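Local coordinates for protein nitrite oxidoreductase subunit C (Kuenenia stuttgartiensis, PDB 7B04) that binds a heme b and calcium ions and probably carries electrons as part of the filament-forming nitrite oxidoreductase complex of an anammox bacterium, at residues G69-L81 with G93-D105. Numbering follows the deposited sequence.
Sequences GAFKNAEGVQVKL and GSVNSAEIKAIHD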
ATOM      1  N   GLY C  69     -32.758  23.964  49.858  1.00 39.18           N
ATOM      2  CA  GLY C  69     -33.478  24.561  50.969  1.00 41.33           C
ATOM      3  C   GLY C  69     -34.285  25.779  50.560  1.00 37.13           C
ATOM      4  O   GLY C  69     -35.384  26.007  51.071  1.00 35.77           O
ATOM      5  N   ALA C  70     -33.748  26.583  49.640  1.00 41.29           N
ATOM      6  CA  ALA C  70     -34.456  27.777  49.188  1.00 30.02           C
ATOM      7  C   ALA C  70     -35.697  27.423  48.374  1.00 30.63           C
ATOM      8  O   ALA C  70     -36.797  27.913  48.658  1.00 29.44           O
ATOM      9  CB  ALA C  70     -33.512  28.663  48.376  1.00 27.54           C
ATOM     10  N   PHE C  71     -35.543  26.571  47.354  1.00 28.12           N
ATOM     11  CA  PHE C  71     -36.662  26.243  46.474  1.00 29.99           C
ATOM     12  C   PHE C  71     -37.772  25.489  47.190  1.00 32.85           C
ATOM     13  O   PHE C  71     -38.916  25.502  46.720  1.00 31.39           O
ATOM     14  CB  PHE C  71     -36.180  25.418  45.280  1.00 23.79           C
ATOM     15  CG  PHE C  71     -35.493  26.227  44.222  1.00 33.85           C
ATOM     16  CD1 PHE C  71     -36.229  26.929  43.281  1.00 34.30           C
ATOM     17  CD2 PHE C  71     -34.112  26.284  44.165  1.00 36.81           C
ATOM     18  CE1 PHE C  71     -35.597  27.676  42.304  1.00 28.41           C
ATOM     19  CE2 PHE C  71     -33.475  27.028  43.191  1.00 31.11           C
ATOM     20  CZ  PHE C  71     -34.219  27.723  42.259  1.00 27.34           C
ATOM     21  N   LYS C  72     -37.461  24.832  48.308  1.00 31.64           N
ATOM     22  CA  LYS C  72     -38.482  24.117  49.065  1.00 33.65           C
ATOM     23  C   LYS C  72     -39.571  25.060  49.559  1.00 29.66           C
ATOM     24  O   LYS C  72     -40.725  24.647  49.721  1.00 30.39           O
ATOM     25  CB  LYS C  72     -37.829  23.379  50.233  1.00 34.12           C
ATOM     26  CG  LYS C  72     -38.744  22.455  51.013  1.00 36.53           C
ATOM     27  CD  LYS C  72     -37.942  21.307  51.607  1.00 51.01           C
ATOM     28  CE  LYS C  72     -38.644  20.687  52.802  1.00 44.94           C
ATOM     29  NZ  LYS C  72     -37.837  20.845  54.046  1.00 33.45           N
ATOM     30  N   ASN C  73     -39.232  26.330  49.782  1.00 35.06           N
ATOM     31  CA  ASN C  73     -40.204  27.310  50.239  1.00 34.78           C
ATOM     32  C   ASN C  73     -40.939  27.994  49.096  1.00 37.80           C
ATOM     33  O   ASN C  73     -41.858  28.779  49.354  1.00 42.12           O
ATOM     34  CB  ASN C  73     -39.511  28.363  51.110  1.00 30.58           C
ATOM     35  CG  ASN C  73     -38.743  27.748  52.260  1.00 44.62           C
ATOM     36  OD1 ASN C  73     -37.671  27.176  52.067  1.00 50.45           O
ATOM     37  ND2 ASN C  73     -39.287  27.860  53.465  1.00 49.11           N
ATOM     38  N   ALA C  74     -40.552  27.732  47.852  1.00 31.73           N
ATOM     39  CA  ALA C  74     -41.254  28.272  46.700  1.00 35.94           C
ATOM     40  C   ALA C  74     -42.287  27.262  46.210  1.00 37.99           C
ATOM     41  O   ALA C  74     -42.230  26.073  46.532  1.00 38.38           O
ATOM     42  CB  ALA C  74     -40.276  28.623  45.580  1.00 32.48           C
ATOM     43  N   GLU C  75     -43.234  27.749  45.415  1.00 31.32           N
ATOM     44  CA  GLU C  75     -44.270  26.916  44.820  1.00 35.60           C
ATOM     45  C   GLU C  75     -44.100  26.910  43.308  1.00 32.77           C
ATOM     46  O   GLU C  75     -43.952  27.970  42.690  1.00 43.44           O
ATOM     47  CB  GLU C  75     -45.668  27.393  45.222  1.00 43.95           C
ATOM     48  CG  GLU C  75     -45.821  27.611  46.725  1.00 54.53           C
ATOM     49  CD  GLU C  75     -45.876  26.307  47.509  1.00 66.24           C
ATOM     50  OE1 GLU C  75     -45.113  26.170  48.490  1.00 65.17           O
ATOM     51  OE2 GLU C  75     -46.678  25.421  47.147  1.00 64.68           O
ATOM     52  N   GLY C  76     -44.115  25.716  42.720  1.00 19.76           N
ATOM     53  CA  GLY C  76     -43.802  25.555  41.315  1.00 27.17           C
ATOM     54  C   GLY C  76     -44.957  25.115  40.442  1.00 31.87           C
ATOM     55  O   GLY C  76     -45.935  24.539  40.924  1.00 32.53           O
ATOM     56  N   VAL C  77     -44.852  25.399  39.145  1.00 31.53           N
ATOM     57  CA  VAL C  77     -45.866  25.029  38.164  1.00 27.64           C
ATOM     58  C   VAL C  77     -45.455  23.719  37.509  1.00 26.77           C
ATOM     59  O   VAL C  77     -44.268  23.479  37.255  1.00 30.68           O
ATOM     60  CB  VAL C  77     -46.040  26.143  37.113  1.00 30.12           C
ATOM     61  CG1 VAL C  77     -47.057  25.743  36.051  1.00 32.39           C
ATOM     62  CG2 VAL C  77     -46.450  27.443  37.782  1.00 31.85           C
ATOM     63  N   GLN C  78     -46.442  22.871  37.230  1.00 29.36           N
ATOM     64  CA  GLN C  78     -46.224  21.598  36.555  1.00 29.60           C
ATOM     65  C   GLN C  78     -46.501  21.816  35.074  1.00 30.35           C
ATOM     66  O   GLN C  78     -47.658  21.976  34.668  1.00 39.06           O
ATOM     67  CB  GLN C  78     -47.130  20.516  37.136  1.00 33.30           C
ATOM     68  CG  GLN C  78     -46.805  19.103  36.683  1.00 36.10           C
ATOM     69  CD  GLN C  78     -45.553  18.555  37.338  1.00 47.84           C
ATOM     70  OE1 GLN C  78     -44.773  17.838  36.710  1.00 46.54           O
ATOM     71  NE2 GLN C  78     -45.353  18.890  38.607  1.00 42.38           N
ATOM     72  N   VAL C  79     -45.447  21.820  34.273  1.00 29.79           N
ATOM     73  CA  VAL C  79     -45.559  22.062  32.841  1.00 30.91           C
ATOM     74  C   VAL C  79     -45.785  20.741  32.124  1.00 27.21           C
ATOM     75  O   VAL C  79     -45.200  19.711  32.479  1.00 21.38           O
ATOM     76  CB  VAL C  79     -44.307  22.787  32.312  1.00 29.30           C
ATOM     77  CG1 VAL C  79     -44.471  23.145  30.843  1.00 24.84           C
ATOM     78  CG2 VAL C  79     -44.043  24.039  33.137  1.00 29.29           C
ATOM     79  N   LYS C  80     -46.621  20.782  31.092  1.00 32.68           N
ATOM     80  CA  LYS C  80     -46.943  19.622  30.277  1.00 24.22           C
ATOM     81  C   LYS C  80     -46.079  19.640  29.025  1.00 29.67           C
ATOM     82  O   LYS C  80     -45.904  20.687  28.394  1.00 26.42           O
ATOM     83  CB  LYS C  80     -48.429  19.616  29.908  1.00 20.79           C
ATOM     84  CG  LYS C  80     -48.885  18.415  29.096  1.00 24.16           C
ATOM     85  CD  LYS C  80     -49.094  18.789  27.635  1.00 35.61           C
ATOM     86  CE  LYS C  80     -49.708  17.644  26.849  1.00 37.76           C
ATOM     87  NZ  LYS C  80     -51.094  17.342  27.302  1.00 37.64           N
ATOM     88  N   LEU C  81     -45.543  18.478  28.666  1.00 32.28           N
ATOM     89  CA  LEU C  81     -44.605  18.358  27.561  1.00 28.09           C
ATOM     90  C   LEU C  81     -45.149  17.410  26.504  1.00 25.87           C
ATOM     91  O   LEU C  81     -45.878  16.461  26.808  1.00 32.70           O
ATOM     92  CB  LEU C  81     -43.244  17.856  28.049  1.00 29.08           C
ATOM     93  CG  LEU C  81     -42.470  18.815  28.955  1.00 24.19           C
ATOM     94  CD1 LEU C  81     -41.042  18.337  29.146  1.00 30.41           C
ATOM     95  CD2 LEU C  81     -42.496  20.221  28.381  1.00 22.68           C
ATOM     96  N   GLY C  93     -41.156  12.918  22.871  1.00 28.69           N
ATOM     97  CA  GLY C  93     -42.219  12.142  23.475  1.00 31.52           C
ATOM     98  C   GLY C  93     -41.773  11.358  24.680  1.00 33.15           C
ATOM     99  O   GLY C  93     -42.618  10.769  25.363  1.00 35.08           O
ATOM    100  N   SER C  94     -40.469  11.339  24.959  1.00 44.44           N
ATOM    101  CA  SER C  94     -39.930  10.544  26.054  1.00 30.82           C
ATOM    102  C   SER C  94     -40.261  11.147  27.410  1.00 32.42           C
ATOM    103  O   SER C  94     -40.398  10.413  28.395  1.00 32.56           O
ATOM    104  CB  SER C  94     -38.420  10.398  25.891  1.00 30.17           C
ATOM    105  OG  SER C  94     -37.852  11.574  25.339  1.00 45.36           O
ATOM    106  N   VAL C  95     -40.387  12.469  27.487  1.00 29.66           N
ATOM    107  CA  VAL C  95     -40.728  13.163  28.722  1.00 25.51           C
ATOM    108  C   VAL C  95     -42.058  13.876  28.524  1.00 31.17           C
ATOM    109  O   VAL C  95     -42.282  14.515  27.491  1.00 37.03           O
ATOM    110  CB  VAL C  95     -39.626  14.166  29.124  1.00 26.68           C
ATOM    111  CG1 VAL C  95     -40.016  14.921  30.386  1.00 28.13           C
ATOM    112  CG2 VAL C  95     -38.297  13.449  29.310  1.00 22.48           C
ATOM    113  N   ASN C  96     -42.938  13.765  29.520  1.00 30.66           N
ATOM    114  CA  ASN C  96     -44.293  14.288  29.418  1.00 29.54           C
ATOM    115  C   ASN C  96     -44.565  15.488  30.311  1.00 21.86           C
ATOM    116  O   ASN C  96     -45.428  16.301  29.977  1.00 20.57           O
ATOM    117  CB  ASN C  96     -45.309  13.191  29.767  1.00 38.34           C
ATOM    118  CG  ASN C  96     -45.243  12.008  28.822  1.00 41.34           C
ATOM    119  OD1 ASN C  96     -45.142  12.174  27.606  1.00 36.32           O
ATOM    120  ND2 ASN C  96     -45.302  10.803  29.380  1.00 39.19           N
ATOM    121  N   SER C  97     -43.864  15.618  31.434  1.00 23.70           N
ATOM    122  CA  SER C  97     -44.111  16.698  32.378  1.00 23.01           C
ATOM    123  C   SER C  97     -42.793  17.165  32.978  1.00 27.17           C
ATOM    124  O   SER C  97     -41.802  16.430  33.003  1.00 30.17           O
ATOM    125  CB  SER C  97     -45.083  16.271  33.487  1.00 27.34           C
ATOM    126  OG  SER C  97     -44.514  15.268  34.309  1.00 35.90           O
ATOM    127  N   ALA C  98     -42.791  18.405  33.460  1.00 31.64           N
ATOM    128  CA  ALA C  98     -41.637  18.950  34.159  1.00 23.77           C
ATOM    129  C   ALA C  98     -42.100  19.972  35.188  1.00 27.73           C
ATOM    130  O   ALA C  98     -42.958  20.811  34.903  1.00 33.40           O
ATOM    131  CB  ALA C  98     -40.643  19.592  33.184  1.00 23.32           C
ATOM    132  N   GLU C  99     -41.524  19.886  36.385  1.00 25.70           N
ATOM    133  CA  GLU C  99     -41.755  20.851  37.452  1.00 28.13           C
ATOM    134  C   GLU C  99     -40.774  22.012  37.326  1.00 30.66           C
ATOM    135  O   GLU C  99     -39.582  21.805  37.087  1.00 34.62           O
ATOM    136  CB  GLU C  99     -41.597  20.168  38.813  1.00 34.61           C
ATOM    137  CG  GLU C  99     -41.976  21.008  40.019  1.00 35.26           C
ATOM    138  CD  GLU C  99     -40.955  20.897  41.139  1.00 49.15           C
ATOM    139  OE1 GLU C  99     -41.354  20.588  42.281  1.00 49.42           O
ATOM    140  OE2 GLU C  99     -39.753  21.120  40.878  1.00 51.65           O
ATOM    141  N   ILE C 100     -41.280  23.237  37.476  1.00 26.35           N
ATOM    142  CA  ILE C 100     -40.448  24.435  37.404  1.00 25.97           C
ATOM    143  C   ILE C 100     -40.734  25.328  38.604  1.00 23.87           C
ATOM    144  O   ILE C 100     -41.893  25.657  38.881  1.00 26.72           O
ATOM    145  CB  ILE C 100     -40.645  25.206  36.082  1.00 25.28           C
ATOM    146  CG1 ILE C 100     -39.720  26.426  36.042  1.00 23.96           C
ATOM    147  CG2 ILE C 100     -42.101  25.601  35.870  1.00 23.81           C
ATOM    148  CD1 ILE C 100     -39.557  27.032  34.668  1.00 27.43           C
ATOM    149  N   LYS C 101     -39.680  25.699  39.327  1.00 26.00           N
ATOM    150  CA  LYS C 101     -39.747  26.657  40.418  1.00 26.38           C
ATOM    151  C   LYS C 101     -38.780  27.803  40.150  1.00 29.55           C
ATOM    152  O   LYS C 101     -37.853  27.681  39.344  1.00 37.24           O
ATOM    153  CB  LYS C 101     -39.409  26.005  41.766  1.00 25.77           C
ATOM    154  CG  LYS C 101     -40.437  25.010  42.267  1.00 29.49           C
ATOM    155  CD  LYS C 101     -40.063  24.497  43.649  1.00 32.08           C
ATOM    156  CE  LYS C 101     -41.086  23.502  44.167  1.00 34.23           C
ATOM    157  NZ  LYS C 101     -40.721  22.992  45.517  1.00 34.78           N
ATOM    158  N   ALA C 102     -38.998  28.924  40.835  1.00 29.25           N
ATOM    159  CA  ALA C 102     -38.162  30.096  40.615  1.00 25.14           C
ATOM    160  C   ALA C 102     -38.155  30.979  41.855  1.00 27.37           C
ATOM    161  O   ALA C 102     -39.181  31.149  42.520  1.00 29.11           O
ATOM    162  CB  ALA C 102     -38.630  30.903  39.400  1.00 22.99           C
ATOM    163  N   ILE C 103     -36.981  31.550  42.140  1.00 29.98           N
ATOM    164  CA  ILE C 103     -36.730  32.393  43.302  1.00 31.42           C
ATOM    165  C   ILE C 103     -35.750  33.474  42.864  1.00 33.40           C
ATOM    166  O   ILE C 103     -35.012  33.309  41.890  1.00 34.07           O
ATOM    167  CB  ILE C 103     -36.159  31.594  44.493  1.00 30.60           C
ATOM    168  CG1 ILE C 103     -34.876  30.880  44.069  1.00 25.25           C
ATOM    169  CG2 ILE C 103     -37.177  30.589  45.013  1.00 28.10           C
ATOM    170  CD1 ILE C 103     -34.257  30.038  45.151  1.00 27.45           C
ATOM    171  N   HIS C 104     -35.740  34.595  43.584  1.00 30.12           N
ATOM    172  CA  HIS C 104     -34.782  35.640  43.242  1.00 25.90           C
ATOM    173  C   HIS C 104     -34.355  36.425  44.475  1.00 29.19           C
ATOM    174  O   HIS C 104     -35.062  36.491  45.485  1.00 29.85           O
ATOM    175  CB  HIS C 104     -35.312  36.566  42.133  1.00 25.22           C
ATOM    176  CG  HIS C 104     -36.298  37.596  42.591  1.00 22.03           C
ATOM    177  ND1 HIS C 104     -35.921  38.758  43.229  1.00 25.46           N
ATOM    178  CD2 HIS C 104     -37.643  37.665  42.451  1.00 26.24           C
ATOM    179  CE1 HIS C 104     -36.995  39.483  43.489  1.00 30.88           C
ATOM    180  NE2 HIS C 104     -38.052  38.842  43.026  1.00 28.78           N
ATOM    181  N   ASP C 105     -33.174  37.036  44.352  1.00 31.41           N
ATOM    182  CA  ASP C 105     -32.509  37.788  45.406  1.00 29.44           C
ATOM    183  C   ASP C 105     -32.848  39.263  45.398  1.00 32.50           C
ATOM    184  O   ASP C 105     -32.746  39.921  46.439  1.00 30.33           O
ATOM    185  CB  ASP C 105     -30.990  37.749  45.160  1.00 29.79           C
ATOM    186  CG  ASP C 105     -30.236  36.845  46.093  1.00 45.10           C
ATOM    187  OD1 ASP C 105     -30.596  36.750  47.281  1.00 53.25           O
ATOM    188  OD2 ASP C 105     -29.239  36.253  45.625  1.00 55.42           O
TER
HETATM  189  O   HOH W   1     -42.588  16.139  36.707  1.00 33.78           O
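An antiparallel strand pair, 77-80 against 97-104, continued at one end by helix 64-71 and the turn after it, makes this contact a worked example of how a short strand and the helix before it pack on one long strand. Val77 and Ile100 exchange backbone hydrogen bonds in both directions, as do Val79 and Ala98, where Val79 N reaches Ala98 O at 2.8 Å. Leu81 N bonds to Asn96 O, just past the last bridge. On the buried face, formed by Val77, Val79, Ala98 and Ile100, Ile100 has CG1 anti to the backbone N (chi1 -178°), which leaves CG2 to meet Val79 CG2 at 3.7 Å. Past the end of the strand pair, Leu81 CD1 lies against Val95 CG1. On the other face a water joins Gln78 OE1, to which it donates, with Ser97 OG.

Before Gly76, a type I turn from Phe71 to Ala74 links helix 64-71 to the strand, and the Phe71 ring packs on Lys101 and Ile103. Ile103 CD1 sits over the centre of the ring, 3.7 Å from the centroid, a CH-pi contact; Ala70 CB touches the same methyl, and Ala74 CB meets Ile103 CG2. Lys101 CB abuts Phe71 CD1 at 3.6 Å, and the extended lysine chain carries NZ to a weak hydrogen bond with Phe71 O. Replacing Phe71 by an alanine is likely to leave Ile103 CD1 without the ring face it rests on and to open a gap between helix and strand.

Strand 97-104 also pairs with 108-116 and 49-53, and Val95 lies near the calcium ligands Asp117 and Asn295, a setting consistent with the beta-rich, heme-binding domain of the ethylbenzene dehydrogenase family.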